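Local coordinates for protein endolysin (Escherichia coli O157 typing phage 15, PDB 7M5I) that probably cleaves the beta-1,4 glycosidic bonds of host peptidoglycan as a lysozyme, working with holin and spanin to burst the infected cell and release phage, at residues A[18-22]-A[145-149]. Numbering follows the deposited sequence.
Sequences KFFEG and RRRME
Phe20 and Arg145 mark the closest backbone approach, CA to CA 6.7 Å, where the last turn of helix 11-21 meets the middle of helix 140-155. The enzyme belongs to glycoside hydrolase family 24, the phage lysozymes, and the pairing places the predicted catalytic Glu21 at the end of a salt-bridge network. Phe20 points at the partner helix, and its ring takes the CG methylene of Arg145 over one face in a CH-pi contact, 4.0 Å from the Phe20 ring centroid and 12° off the normal, while Met148 lies at the ring edge, with CB 3.7 Å from Phe20 CE1. Met148 SD makes two Met-aromatic contacts, at the edge of the Phe20 ring and oblique to the Phe19 ring, where it comes within 4.0 Å of Phe19 CE1. Arg145 reaches past the Phe20 ring because its chain is extended from CG to NE (chi2 173°, chi3 179°); this lays one guanidinium face against Phe20 CB. In the guanidinium plane, Arg145 NE gives a nearly straight 2.8 Å bond to Glu149 OE2, which is also hydrogen-bonded to Ser93 OG of helix 85-98. Arg146 grips Glu149 OE1 side-on through both NE and NH1, so the carboxylate is anchored at both oxygens and in turn positions Arg145. At the far tip of Arg145 is a salt bridge whose hydrogen bond is weak, Arg145 NH1 to Glu21 OE2 at 3.4 Å, and one water donates to the same Glu21 OE2 at 2.6 Å.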
ATOM      1  N   LYS A  18       2.276   6.352  -4.928  1.00 22.42           N
ATOM      2  CA  LYS A  18       1.655   7.538  -5.581  1.00 22.21           C
ATOM      3  C   LYS A  18       0.924   7.060  -6.830  1.00 22.07           C
ATOM      4  O   LYS A  18      -0.190   7.520  -7.113  1.00 23.83           O
ATOM      5  CB  LYS A  18       2.697   8.607  -5.913  1.00 22.20           C
ATOM      6  CG  LYS A  18       3.270   9.349  -4.719  1.00 21.81           C
ATOM      7  CD  LYS A  18       4.366  10.269  -5.167  1.00 23.95           C
ATOM      8  CE  LYS A  18       4.915  11.176  -4.101  1.00 25.41           C
ATOM      9  NZ  LYS A  18       6.159  11.802  -4.571  1.00 28.23           N
ATOM     10  N   PHE A  19       1.589   6.267  -7.647  1.00 21.95           N
ATOM     11  CA  PHE A  19       1.066   5.774  -8.940  1.00 21.62           C
ATOM     12  C   PHE A  19      -0.213   4.966  -8.724  1.00 22.67           C
ATOM     13  O   PHE A  19      -1.237   5.156  -9.408  1.00 21.99           O
ATOM     14  CB  PHE A  19       2.154   4.971  -9.606  1.00 23.04           C
ATOM     15  CG  PHE A  19       1.724   4.345 -10.915  1.00 21.99           C
ATOM     16  CD1 PHE A  19       1.103   3.124 -10.950  1.00 24.43           C
ATOM     17  CD2 PHE A  19       1.953   5.013 -12.094  1.00 28.94           C
ATOM     18  CE1 PHE A  19       0.719   2.561 -12.168  1.00 26.70           C
ATOM     19  CE2 PHE A  19       1.570   4.446 -13.316  1.00 30.74           C
ATOM     20  CZ  PHE A  19       0.908   3.248 -13.329  1.00 28.18           C
ATOM     21  N   PHE A  20      -0.214   4.085  -7.719  1.00 23.54           N
ATOM     22  CA  PHE A  20      -1.383   3.239  -7.384  1.00 22.92           C
ATOM     23  C   PHE A  20      -2.575   4.063  -6.855  1.00 24.76           C
ATOM     24  O   PHE A  20      -3.761   3.707  -7.156  1.00 24.51           O
ATOM     25  CB  PHE A  20      -1.016   2.163  -6.359  1.00 23.44           C
ATOM     26  CG  PHE A  20       0.006   1.168  -6.844  1.00 23.08           C
ATOM     27  CD1 PHE A  20       0.002   0.678  -8.171  1.00 25.74           C
ATOM     28  CD2 PHE A  20       0.947   0.665  -5.960  1.00 25.20           C
ATOM     29  CE1 PHE A  20       0.962  -0.228  -8.583  1.00 27.54           C
ATOM     30  CE2 PHE A  20       1.908  -0.241  -6.379  1.00 25.16           C
ATOM     31  CZ  PHE A  20       1.931  -0.682  -7.685  1.00 27.48           C
ATOM     32  N   GLU A  21      -2.312   5.156  -6.137  1.00 23.51           N
ATOM     33  CA  GLU A  21      -3.376   5.960  -5.500  1.00 24.81           C
ATOM     34  C   GLU A  21      -3.959   6.949  -6.518  1.00 25.43           C
ATOM     35  O   GLU A  21      -5.148   7.368  -6.352  1.00 26.55           O
ATOM     36  CB  GLU A  21      -2.851   6.703  -4.277  1.00 27.28           C
ATOM     37  CG  GLU A  21      -2.448   5.792  -3.124  1.00 30.92           C
ATOM     38  CD  GLU A  21      -3.601   5.046  -2.464  1.00 36.86           C
ATOM     39  OE1 GLU A  21      -4.770   5.479  -2.599  1.00 38.31           O
ATOM     40  OE2 GLU A  21      -3.363   3.924  -2.034  1.00 46.72           O
ATOM     41  N   GLY A  22      -3.152   7.469  -7.412  1.00 22.84           N
ATOM     42  CA  GLY A  22      -3.502   8.636  -8.230  1.00 22.89           C
ATOM     43  C   GLY A  22      -3.445   9.909  -7.374  1.00 22.35           C
ATOM     44  O   GLY A  22      -3.111   9.840  -6.174  1.00 21.94           O
ATOM     45  N   ARG A 145      -3.109  -3.860  -9.493  1.00 23.22           N
ATOM     46  CA  ARG A 145      -2.201  -3.375  -8.452  1.00 22.26           C
ATOM     47  C   ARG A 145      -1.420  -4.556  -7.901  1.00 21.72           C
ATOM     48  O   ARG A 145      -0.177  -4.408  -7.757  1.00 23.46           O
ATOM     49  CB  ARG A 145      -2.960  -2.640  -7.357  1.00 22.32           C
ATOM     50  CG  ARG A 145      -2.054  -2.168  -6.236  1.00 22.08           C
ATOM     51  CD  ARG A 145      -2.798  -1.296  -5.234  1.00 25.07           C
ATOM     52  NE  ARG A 145      -1.917  -0.873  -4.173  1.00 25.41           N
ATOM     53  CZ  ARG A 145      -2.141   0.181  -3.407  1.00 29.38           C
ATOM     54  NH1 ARG A 145      -3.243   0.911  -3.585  1.00 25.01           N
ATOM     55  NH2 ARG A 145      -1.271   0.508  -2.468  1.00 27.42           N
ATOM     56  N   ARG A 146      -2.076  -5.686  -7.642  1.00 21.79           N
ATOM     57  CA  ARG A 146      -1.373  -6.865  -7.073  1.00 23.60           C
ATOM     58  C   ARG A 146      -0.297  -7.360  -8.053  1.00 24.38           C
ATOM     59  O   ARG A 146       0.843  -7.697  -7.566  1.00 23.35           O
ATOM     60  CB  ARG A 146      -2.342  -7.980  -6.725  1.00 25.52           C
ATOM     61  CG  ARG A 146      -3.286  -7.669  -5.573  1.00 26.58           C
ATOM     62  CD  ARG A 146      -2.714  -7.573  -4.197  1.00 26.96           C
ATOM     63  NE  ARG A 146      -2.349  -6.242  -3.822  1.00 26.32           N
ATOM     64  CZ  ARG A 146      -3.138  -5.351  -3.202  1.00 27.85           C
ATOM     65  NH1 ARG A 146      -2.690  -4.134  -2.992  1.00 26.25           N
ATOM     66  NH2 ARG A 146      -4.401  -5.635  -2.903  1.00 27.50           N
ATOM     67  N   ARG A 147      -0.608  -7.444  -9.337  1.00 24.20           N
ATOM     68  CA  ARG A 147       0.423  -7.941 -10.283  1.00 26.12           C
ATOM     69  C   ARG A 147       1.611  -6.946 -10.327  1.00 25.01           C
ATOM     70  O   ARG A 147       2.797  -7.418 -10.371  1.00 23.54           O
ATOM     71  CB  ARG A 147      -0.139  -8.354 -11.627  1.00 27.61           C
ATOM     72  CG  ARG A 147      -0.621  -7.209 -12.445  1.00 29.50           C
ATOM     73  CD  ARG A 147       0.354  -6.853 -13.547  1.00 30.69           C
ATOM     74  NE  ARG A 147      -0.194  -5.698 -14.216  1.00 29.71           N
ATOM     75  CZ  ARG A 147       0.440  -4.997 -15.151  1.00 29.43           C
ATOM     76  NH1 ARG A 147       1.614  -5.436 -15.572  1.00 27.67           N
ATOM     77  NH2 ARG A 147      -0.116  -3.946 -15.707  1.00 28.96           N
ATOM     78  N   MET A 148       1.367  -5.629 -10.289  1.00 23.10           N
ATOM     79  CA  MET A 148       2.481  -4.651 -10.291  1.00 22.80           C
ATOM     80  C   MET A 148       3.284  -4.720  -8.971  1.00 23.82           C
ATOM     81  O   MET A 148       4.515  -4.583  -9.017  1.00 22.68           O
ATOM     82  CB  MET A 148       1.925  -3.257 -10.573  1.00 24.38           C
ATOM     83  CG  MET A 148       1.446  -3.127 -11.989  1.00 26.10           C
ATOM     84  SD  MET A 148       1.012  -1.404 -12.319  1.00 28.46           S
ATOM     85  CE  MET A 148       0.848  -1.364 -14.101  1.00 40.75           C
ATOM     86  N   GLU A 149       2.641  -4.983  -7.843  1.00 22.47           N
ATOM     87  CA  GLU A 149       3.370  -5.120  -6.550  1.00 23.25           C
ATOM     88  C   GLU A 149       4.197  -6.420  -6.596  1.00 24.68           C
ATOM     89  O   GLU A 149       5.366  -6.367  -6.129  1.00 24.19           O
ATOM     90  CB  GLU A 149       2.420  -5.079  -5.355  1.00 22.50           C
ATOM     91  CG  GLU A 149       1.856  -3.678  -5.074  1.00 22.17           C
ATOM     92  CD  GLU A 149       0.619  -3.609  -4.185  1.00 23.70           C
ATOM     93  OE1 GLU A 149      -0.044  -4.677  -3.993  1.00 27.06           O
ATOM     94  OE2 GLU A 149       0.360  -2.494  -3.652  1.00 25.07           O
TER
HETATM   95  O   HOH W   1      -4.407   1.898  -0.820  1.00 43.03           O